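Local coordinates for protein D-glyceraldehyde dehydrogenase (NADP(+)) (Thermoplasma acidophilum, PDB 5IZD) that catalyses the NADP-dependent oxidation of D-glyceraldehyde to D-glycerate in the non-phosphorylated Entner-Doudoroff pathway, at residues T146-P151 / K172-T177; I221-S226 / L246-K251; L5-Q10 / N199-R204. All coordinates share one frame; numbering follows the deposited sequence.

Overall arrangement
All three contacts border the bound NADP, two as the walls of its site and one at its margin. Contact 1 and contact 2, with centres about 12 Å apart, meet where P147 CB packs on T224 O at 3.5 Å; contact 1 grips the 2'-phosphate and the nicotinamide-side phosphate, contact 2 the adenosine-side one. N149 of contact 1 and E247 of contact 2 also belong to the probable catalytic site. Contact 3 centres about 15 Å from contact 1 and joins it along 199-204, K172 CG lying 3.1 Å from I201 O. Contacts 2 and 3 do not touch: their nearest atoms are about 11 Å apart, although both reach the same mixed sheet.

Contact 1: residues T146-P151 / K172-T177; sequences TPWNFP and KPSSDT. With NAP (NADP nicotinamide-adenine-dinucleotide phosphate), chain I.
T146, just past strand 130-145, meets K172 at the end of strand 168-172, T146 N giving a weak hydrogen bond to K172 O (3.3 Å). Water extends the polar link: one molecule accepts from S174 N, donates to P147 O and bonds T146 OG1, and a second donates to both P151 O and T177 O. Apolar packing centres on T177, whose CG2 rests on W148 CB at 3.6 Å and whose CB presses unusually tightly on P151 CB (3.5 Å). The indole of W148 runs alongside the D176 carboxylate with the planes 78° apart; N323 holds D176 OD1. S174 OG lies at the indole edge and accepts from D176 N (2.9 Å), an ST turn.

W148 CG sits between the backbone N and the carbonyl carbon (chi1 47°), which brings NE1 to NADP O2N (2.8 Å). A phenylalanine here would probably leave that phosphate oxygen without its indole N-H donor. On the 2'-phosphate, S175 N meets O2X at 2.8 Å. S175 OG meets O1X at 2.6 Å, and K172 NZ reaches O1X and O2B. Ribose O3B donates to T146 O. The loops following parallel strands 130-145 and 168-172 thus form one wall of the aldehyde dehydrogenase NADP site.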
# COMPACT_ATOMS: atom_id res chain seq x y z
N THR A 146 -3.71 13.04 27.48
CA THR A 146 -4.37 14.08 26.66
C THR A 146 -4.18 15.47 27.24
O THR A 146 -4.06 15.64 28.49
CB THR A 146 -5.87 13.78 26.37
OG1 THR A 146 -6.58 13.53 27.57
CG2 THR A 146 -5.96 12.56 25.50
N PRO A 147 -4.11 16.48 26.35
CA PRO A 147 -4.01 17.88 26.80
C PRO A 147 -5.37 18.59 27.08
O PRO A 147 -6.45 18.01 26.90
CB PRO A 147 -3.29 18.53 25.65
CG PRO A 147 -3.86 17.84 24.47
CD PRO A 147 -4.16 16.41 24.88
N TRP A 148 -5.30 19.83 27.53
CA TRP A 148 -6.51 20.57 27.92
C TRP A 148 -7.11 21.34 26.75
O TRP A 148 -8.30 21.76 26.82
CB TRP A 148 -6.24 21.55 29.09
CG TRP A 148 -4.99 22.39 28.90
CD1 TRP A 148 -3.76 22.13 29.38
CD2 TRP A 148 -4.87 23.57 28.09
NE1 TRP A 148 -2.87 23.09 28.98
CE2 TRP A 148 -3.54 23.97 28.16
CE3 TRP A 148 -5.76 24.33 27.36
CZ2 TRP A 148 -3.05 25.13 27.48
CZ3 TRP A 148 -5.29 25.45 26.66
CH2 TRP A 148 -3.95 25.86 26.76
N ASN A 149 -6.32 21.60 25.70
CA ASN A 149 -6.74 22.55 24.71
C ASN A 149 -7.87 22.06 23.80
O ASN A 149 -8.77 22.85 23.47
CB ASN A 149 -5.54 23.10 23.96
CG ASN A 149 -4.86 22.06 23.04
OD1 ASN A 149 -4.88 20.85 23.29
ND2 ASN A 149 -4.30 22.54 21.94
N PHE A 150 -7.85 20.77 23.41
CA PHE A 150 -8.95 20.10 22.70
C PHE A 150 -9.27 18.87 23.52
O PHE A 150 -8.97 17.71 23.13
CB PHE A 150 -8.59 19.79 21.25
CG PHE A 150 -8.39 21.04 20.43
CD1 PHE A 150 -9.50 21.74 19.95
CD2 PHE A 150 -7.15 21.60 20.32
CE1 PHE A 150 -9.36 22.97 19.30
CE2 PHE A 150 -6.99 22.84 19.69
CZ PHE A 150 -8.10 23.52 19.18
N PRO A 151 -9.90 19.12 24.68
CA PRO A 151 -10.02 18.08 25.67
C PRO A 151 -11.00 16.94 25.32
O PRO A 151 -11.09 15.97 26.09
CB PRO A 151 -10.54 18.86 26.92
CG PRO A 151 -11.41 19.94 26.31
CD PRO A 151 -10.69 20.32 25.03
N LYS A 172 -5.36 9.09 30.93
CA LYS A 172 -5.16 10.09 31.96
C LYS A 172 -5.22 11.45 31.27
O LYS A 172 -4.34 11.79 30.52
CB LYS A 172 -3.88 9.92 32.73
CG LYS A 172 -3.64 10.97 33.80
CD LYS A 172 -2.55 11.94 33.40
CE LYS A 172 -2.37 13.12 34.33
NZ LYS A 172 -3.37 14.16 34.10
N PRO A 173 -6.29 12.20 31.52
CA PRO A 173 -6.45 13.48 30.87
C PRO A 173 -5.74 14.59 31.62
O PRO A 173 -5.17 14.41 32.65
CB PRO A 173 -7.93 13.68 30.90
CG PRO A 173 -8.33 13.07 32.21
CD PRO A 173 -7.44 11.87 32.36
N SER A 174 -5.76 15.76 31.03
CA SER A 174 -5.15 16.92 31.64
C SER A 174 -5.87 17.21 32.95
O SER A 174 -7.12 17.07 33.05
CB SER A 174 -5.26 18.14 30.73
OG SER A 174 -5.09 19.32 31.49
N SER A 175 -5.12 17.68 33.94
CA SER A 175 -5.75 18.12 35.19
C SER A 175 -6.62 19.36 35.04
O SER A 175 -7.43 19.63 35.94
CB SER A 175 -4.70 18.38 36.26
OG SER A 175 -4.18 17.15 36.68
N ASP A 176 -6.49 20.09 33.94
CA ASP A 176 -7.38 21.21 33.70
C ASP A 176 -8.75 20.82 33.13
O ASP A 176 -9.66 21.65 33.15
CB ASP A 176 -6.74 22.23 32.76
CG ASP A 176 -5.57 22.93 33.37
OD1 ASP A 176 -5.80 23.84 34.20
OD2 ASP A 176 -4.42 22.59 33.04
N THR A 177 -8.90 19.60 32.59
CA THR A 177 -10.09 19.22 31.84
C THR A 177 -10.49 17.74 32.06
O THR A 177 -10.73 17.02 31.10
CB THR A 177 -9.95 19.45 30.31
OG1 THR A 177 -8.87 18.65 29.80
CG2 THR A 177 -9.72 20.89 29.96
PA NAP I . 1.42 19.16 29.36
O1A NAP I . 2.10 19.37 30.68
O2A NAP I . 2.28 18.74 28.19
O5B NAP I . 0.21 18.09 29.58
C5B NAP I . -0.18 17.08 28.62
C4B NAP I . -0.57 15.77 29.34
O4B NAP I . 0.60 15.16 29.92
C3B NAP I . -1.52 16.00 30.53
O3B NAP I . -2.40 14.85 30.67
C2B NAP I . -0.58 16.09 31.70
O2B NAP I . -1.21 15.91 32.97
C1B NAP I . 0.41 15.01 31.36
N9A NAP I . 1.70 15.08 32.06
C8A NAP I . 2.28 16.15 32.67
N7A NAP I . 3.44 15.84 33.22
C5A NAP I . 3.61 14.49 32.90
C6A NAP I . 4.63 13.58 33.18
N6A NAP I . 5.74 13.91 33.86
N1A NAP I . 4.50 12.31 32.73
C2A NAP I . 3.38 11.97 32.07
N3A NAP I . 2.35 12.77 31.78
C4A NAP I . 2.54 14.03 32.22
O3 NAP I . 0.66 20.51 29.00
PN NAP I . 0.56 21.90 29.80
O1N NAP I . -0.19 21.69 31.10
O2N NAP I . -0.09 22.93 28.91
O5D NAP I . 2.02 22.29 30.09
P2B NAP I . -1.45 17.24 33.94
O1X NAP I . -2.06 16.70 35.24
O2X NAP I . -2.39 18.12 33.28
O3X NAP I . -0.14 17.89 34.22
O HOH W 1 -7.29 16.05 28.45
O HOH W 2 -10.07 15.91 28.54

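Contact 2: residues I221-S226 / L246-K251; sequences ITMTGS and LELGGK. With NAP (NADP nicotinamide-adenine-dinucleotide phosphate), chain I.
E247 O takes a hydrogen bond from G225 N at 3.0 Å, nearly end-on to the carbonyl, and T224 CA lies 3.2 Å from E247 O in a CA-H···O contact. Together with E247 N bonded to M223 O, also 3.0 Å but tilted slightly from the carbonyl plane, this is the parallel pairing that closes the beta-alpha-beta unit of strand 220-224, helix 227-236 and strand 243-247. Beyond the paired strands the approach continues, as L248 CA-H points to G225 O.

On one face of the sheet M223 is the central side chain. Its CG is anti to the backbone N (chi1 171°) and the chain then bends at chi2, which brings SD to 3.7 Å from L248 CD2, the two side chains crossing at about a right angle, while CB lies against L246 CD2. Helix 227-236 covers this methionine, and M241 of the second subunit packs on L248.

The other face carries T224 and E247. The threonine methyl CG2 faces the glutamate carboxylate, and a water accepts from T224 OG1 (2.9 Å) and donates to E247 OE2; T224 OG1 is also bonded by K158. G249 N donates to E247 OE1 at 3.0 Å, which fixes one end of the carboxylate of this predicted proton acceptor. After the strand, chain 225-226 turns into the N terminus of helix 227-236. G225, without a side chain, lets the backbone pass close to NADP O2A, the oxygen that S226 N meets at 2.7 Å with an N-H···O angle of 177°.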
# COMPACT_ATOMS: atom_id res chain seq x y z
N ILE A 221 2.84 4.62 24.32
CA ILE A 221 2.41 5.91 24.87
C ILE A 221 2.03 6.83 23.72
O ILE A 221 2.85 7.11 22.81
CB ILE A 221 3.49 6.54 25.76
CG1 ILE A 221 3.70 5.64 27.00
CG2 ILE A 221 3.02 7.89 26.32
CD1 ILE A 221 5.04 5.78 27.66
N THR A 222 0.78 7.28 23.75
CA THR A 222 0.25 8.25 22.84
C THR A 222 -0.08 9.54 23.62
O THR A 222 -0.84 9.49 24.60
CB THR A 222 -0.93 7.72 22.02
OG1 THR A 222 -1.32 8.72 21.07
CG2 THR A 222 -2.14 7.30 22.83
N MET A 223 0.54 10.66 23.25
CA MET A 223 0.53 11.87 24.10
C MET A 223 0.53 13.11 23.24
O MET A 223 1.18 13.14 22.17
CB MET A 223 1.73 11.91 25.06
CG MET A 223 1.92 13.21 25.80
SD MET A 223 2.96 14.43 24.97
CE MET A 223 3.20 15.71 26.21
N THR A 224 -0.17 14.14 23.71
CA THR A 224 -0.13 15.43 23.07
C THR A 224 -0.00 16.46 24.18
O THR A 224 -0.61 16.28 25.22
CB THR A 224 -1.36 15.64 22.17
OG1 THR A 224 -1.35 14.70 21.09
CG2 THR A 224 -1.43 17.06 21.59
N GLY A 225 0.83 17.47 23.99
CA GLY A 225 1.08 18.54 24.96
C GLY A 225 2.35 19.33 24.73
O GLY A 225 2.79 19.51 23.55
N SER A 226 3.00 19.73 25.80
CA SER A 226 4.11 20.65 25.70
C SER A 226 5.42 19.92 25.39
O SER A 226 5.59 18.75 25.65
CB SER A 226 4.32 21.44 27.01
OG SER A 226 4.83 20.51 27.97
N LEU A 246 3.94 11.12 20.00
CA LEU A 246 4.03 12.38 20.75
C LEU A 246 3.83 13.52 19.77
O LEU A 246 4.56 13.60 18.74
CB LEU A 246 5.40 12.61 21.38
CG LEU A 246 5.97 11.52 22.27
CD1 LEU A 246 7.39 11.89 22.72
CD2 LEU A 246 5.05 11.25 23.43
N GLU A 247 2.94 14.42 20.14
CA GLU A 247 2.73 15.65 19.41
C GLU A 247 2.84 16.85 20.34
O GLU A 247 2.05 16.94 21.29
CB GLU A 247 1.38 15.58 18.71
CG GLU A 247 1.24 16.69 17.65
CD GLU A 247 0.37 17.86 18.06
OE1 GLU A 247 0.92 18.89 18.53
OE2 GLU A 247 -0.88 17.75 17.91
N LEU A 248 3.83 17.72 20.08
CA LEU A 248 4.37 18.64 21.04
C LEU A 248 4.18 20.13 20.64
O LEU A 248 4.95 20.99 21.06
CB LEU A 248 5.82 18.32 21.39
CG LEU A 248 6.06 16.88 21.79
CD1 LEU A 248 7.54 16.60 22.06
CD2 LEU A 248 5.24 16.49 22.99
N GLY A 249 3.20 20.38 19.75
CA GLY A 249 2.85 21.77 19.41
C GLY A 249 3.84 22.29 18.36
O GLY A 249 4.50 21.46 17.70
N GLY A 250 3.96 23.62 18.22
CA GLY A 250 4.69 24.20 17.11
C GLY A 250 4.83 25.69 17.11
O GLY A 250 4.48 26.35 18.07
N LYS A 251 5.36 26.21 15.99
CA LYS A 251 5.50 27.65 15.86
C LYS A 251 5.26 28.01 14.44
O LYS A 251 6.18 28.44 13.74
CB LYS A 251 6.86 28.07 16.39
CG LYS A 251 7.14 29.57 16.42
CD LYS A 251 6.81 30.17 17.81
CE LYS A 251 6.85 31.69 17.79
NZ LYS A 251 6.03 32.19 18.91
PA NAP I . 1.42 19.16 29.36
O1A NAP I . 2.10 19.37 30.68
O2A NAP I . 2.28 18.74 28.19
O5B NAP I . 0.21 18.09 29.58
C5B NAP I . -0.18 17.08 28.62
C4B NAP I . -0.57 15.77 29.34
O4B NAP I . 0.60 15.16 29.92
C3B NAP I . -1.52 16.00 30.53
O3B NAP I . -2.40 14.85 30.67
C2B NAP I . -0.58 16.09 31.70
O2B NAP I . -1.21 15.91 32.97
C1B NAP I . 0.41 15.01 31.36
N9A NAP I . 1.70 15.08 32.06
C8A NAP I . 2.28 16.15 32.67
N7A NAP I . 3.44 15.84 33.22
C5A NAP I . 3.61 14.49 32.90
C6A NAP I . 4.63 13.58 33.18
N6A NAP I . 5.74 13.91 33.86
N1A NAP I . 4.50 12.31 32.73
C2A NAP I . 3.38 11.97 32.07
N3A NAP I . 2.35 12.77 31.78
C4A NAP I . 2.54 14.03 32.22
O3 NAP I . 0.66 20.51 29.00
PN NAP I . 0.56 21.90 29.80
O1N NAP I . -0.19 21.69 31.10
O2N NAP I . -0.09 22.93 28.91
O5D NAP I . 2.02 22.29 30.09
P2B NAP I . -1.45 17.24 33.94
O1X NAP I . -2.06 16.70 35.24
O2X NAP I . -2.39 18.12 33.28
O3X NAP I . -0.14 17.89 34.22
O HOH W 3 -2.57 15.39 18.57

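Contact 3: residues L5-Q10 / N199-R204; sequences LYIDGQ and NFITGR. With NAP (NADP nicotinamide-adenine-dinucleotide phosphate), chain I.
The I7 side chain overlaps that of I201, their CD1 methyls meeting at 3.7 Å as the two chains slant across one another. L5 reaches the next residue along, its CD2 coming 3.4 Å from T202 OG1, a hydroxyl whose hydrogen bond goes to E35 O. The backbones between them run antiparallel through a single hydrogen-bonded pair, Y6 with F200. F200 N donates to Y6 O at 2.8 Å, and Y6 N returns a bond to F200 O at 3.0 Å on a lone pair of that carbonyl. Both aromatic side chains leave from this pair with CG anti to the backbone N (chi1 -168° for Y6, -178° for F200), which sends them to the side of helix 178-190, where both pack. They touch through their CB atoms, 3.9 Å apart.

N199 secures the far end. Its OD1 takes the D8 N-H at 3.0 Å, almost in line with the side-chain C=O, and its ND2 is occupied by G196 O, so both ends of the amide are engaged and its rotation is set. D8 and G9 form the corner of a type I' turn, closed by I7 N to Q10 O (2.9 Å) and by Q10 N to I7 O. The contact therefore joins a tight two-residue beta hairpin, strands 2-7 and 10-12, to the end of strand 198-200 in the NADP-binding sheet, just ahead of R204, the N-cap residue of helix 205-214, which lies beside the cofactor's 2'-phosphate.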
# COMPACT_ATOMS: atom_id res chain seq x y z
N LEU A 5 -12.74 7.80 39.05
CA LEU A 5 -11.91 6.89 38.30
C LEU A 5 -12.77 5.76 37.69
O LEU A 5 -13.77 5.38 38.28
CB LEU A 5 -10.83 6.33 39.23
CG LEU A 5 -10.09 7.38 40.06
CD1 LEU A 5 -9.06 6.65 40.91
CD2 LEU A 5 -9.42 8.41 39.15
N TYR A 6 -12.36 5.22 36.55
CA TYR A 6 -12.92 3.98 36.03
C TYR A 6 -11.80 2.96 35.93
O TYR A 6 -10.89 3.10 35.10
CB TYR A 6 -13.62 4.19 34.69
CG TYR A 6 -14.47 3.03 34.21
CD1 TYR A 6 -15.72 2.73 34.80
CD2 TYR A 6 -14.07 2.23 33.18
CE1 TYR A 6 -16.51 1.67 34.34
CE2 TYR A 6 -14.84 1.17 32.73
CZ TYR A 6 -16.06 0.91 33.29
OH TYR A 6 -16.81 -0.13 32.82
N ILE A 7 -11.82 1.98 36.84
CA ILE A 7 -10.76 0.97 36.94
C ILE A 7 -11.35 -0.44 36.95
O ILE A 7 -12.24 -0.71 37.74
CB ILE A 7 -9.90 1.20 38.21
CG1 ILE A 7 -9.15 2.52 38.06
CG2 ILE A 7 -8.87 0.08 38.40
CD1 ILE A 7 -8.81 3.16 39.36
N ASP A 8 -10.89 -1.31 36.03
CA ASP A 8 -11.42 -2.72 35.93
C ASP A 8 -12.95 -2.78 35.95
O ASP A 8 -13.55 -3.61 36.69
CB ASP A 8 -10.85 -3.65 37.05
CG ASP A 8 -10.99 -5.19 36.69
OD1 ASP A 8 -10.72 -5.62 35.54
OD2 ASP A 8 -11.41 -5.97 37.58
N GLY A 9 -13.56 -1.89 35.18
CA GLY A 9 -14.99 -1.93 34.95
C GLY A 9 -15.90 -1.38 36.05
O GLY A 9 -17.08 -1.61 35.98
N GLN A 10 -15.34 -0.62 37.00
CA GLN A 10 -16.06 0.08 38.08
C GLN A 10 -15.67 1.57 38.17
O GLN A 10 -14.48 1.93 37.99
CB GLN A 10 -15.73 -0.54 39.43
CG GLN A 10 -15.47 -2.03 39.47
CD GLN A 10 -15.35 -2.50 40.91
OE1 GLN A 10 -14.50 -2.03 41.67
NE2 GLN A 10 -16.28 -3.36 41.34
N ASN A 199 -9.63 2.08 30.81
CA ASN A 199 -9.51 2.57 32.19
C ASN A 199 -9.20 4.06 32.17
O ASN A 199 -8.47 4.54 31.30
CB ASN A 199 -8.43 1.81 32.96
CG ASN A 199 -8.62 0.30 32.88
OD1 ASN A 199 -9.26 -0.30 33.76
ND2 ASN A 199 -8.12 -0.31 31.83
N PHE A 200 -9.70 4.76 33.21
CA PHE A 200 -9.71 6.21 33.30
C PHE A 200 -9.11 6.59 34.63
O PHE A 200 -9.67 6.23 35.70
CB PHE A 200 -11.14 6.74 33.20
CG PHE A 200 -11.26 8.24 33.25
CD1 PHE A 200 -10.78 9.03 32.22
CD2 PHE A 200 -11.85 8.87 34.33
CE1 PHE A 200 -10.94 10.42 32.25
CE2 PHE A 200 -11.99 10.28 34.37
CZ PHE A 200 -11.51 11.05 33.32
N ILE A 201 -8.00 7.30 34.57
CA ILE A 201 -7.21 7.68 35.72
C ILE A 201 -6.96 9.19 35.64
O ILE A 201 -6.37 9.69 34.64
CB ILE A 201 -5.86 6.96 35.71
CG1 ILE A 201 -6.02 5.50 36.10
CG2 ILE A 201 -4.87 7.62 36.67
CD1 ILE A 201 -6.35 5.28 37.56
N THR A 202 -7.35 9.91 36.68
CA THR A 202 -7.09 11.33 36.79
C THR A 202 -6.09 11.50 37.95
O THR A 202 -6.01 10.66 38.86
CB THR A 202 -8.38 12.18 37.10
OG1 THR A 202 -9.03 11.72 38.29
CG2 THR A 202 -9.37 12.16 35.89
N GLY A 203 -5.36 12.60 37.89
CA GLY A 203 -4.34 12.94 38.86
C GLY A 203 -3.27 13.73 38.16
O GLY A 203 -3.08 13.59 36.90
N ARG A 204 -2.55 14.53 38.93
CA ARG A 204 -1.55 15.45 38.39
C ARG A 204 -0.38 14.66 37.79
O ARG A 204 0.12 13.68 38.39
CB ARG A 204 -1.04 16.44 39.45
CG ARG A 204 -2.12 17.23 40.20
PA NAP I . 1.42 19.16 29.36
O1A NAP I . 2.10 19.37 30.68
O2A NAP I . 2.28 18.74 28.19
O5B NAP I . 0.21 18.09 29.58
C5B NAP I . -0.18 17.08 28.62
C4B NAP I . -0.57 15.77 29.34
O4B NAP I . 0.60 15.16 29.92
C3B NAP I . -1.52 16.00 30.53
O3B NAP I . -2.40 14.85 30.67
C2B NAP I . -0.58 16.09 31.70
O2B NAP I . -1.21 15.91 32.97
C1B NAP I . 0.41 15.01 31.36
N9A NAP I . 1.70 15.08 32.06
C8A NAP I . 2.28 16.15 32.67
N7A NAP I . 3.44 15.84 33.22
C5A NAP I . 3.61 14.49 32.90
C6A NAP I . 4.63 13.58 33.18
N6A NAP I . 5.74 13.91 33.86
N1A NAP I . 4.50 12.31 32.73
C2A NAP I . 3.38 11.97 32.07
N3A NAP I . 2.35 12.77 31.78
C4A NAP I . 2.54 14.03 32.22
O3 NAP I . 0.66 20.51 29.00
PN NAP I . 0.56 21.90 29.80
O1N NAP I . -0.19 21.69 31.10
O2N NAP I . -0.09 22.93 28.91
O5D NAP I . 2.02 22.29 30.09
P2B NAP I . -1.45 17.24 33.94
O1X NAP I . -2.06 16.70 35.24
O2X NAP I . -2.39 18.12 33.28
O3X NAP I . -0.14 17.89 34.22
O HOH W 4 -12.12 -1.10 32.77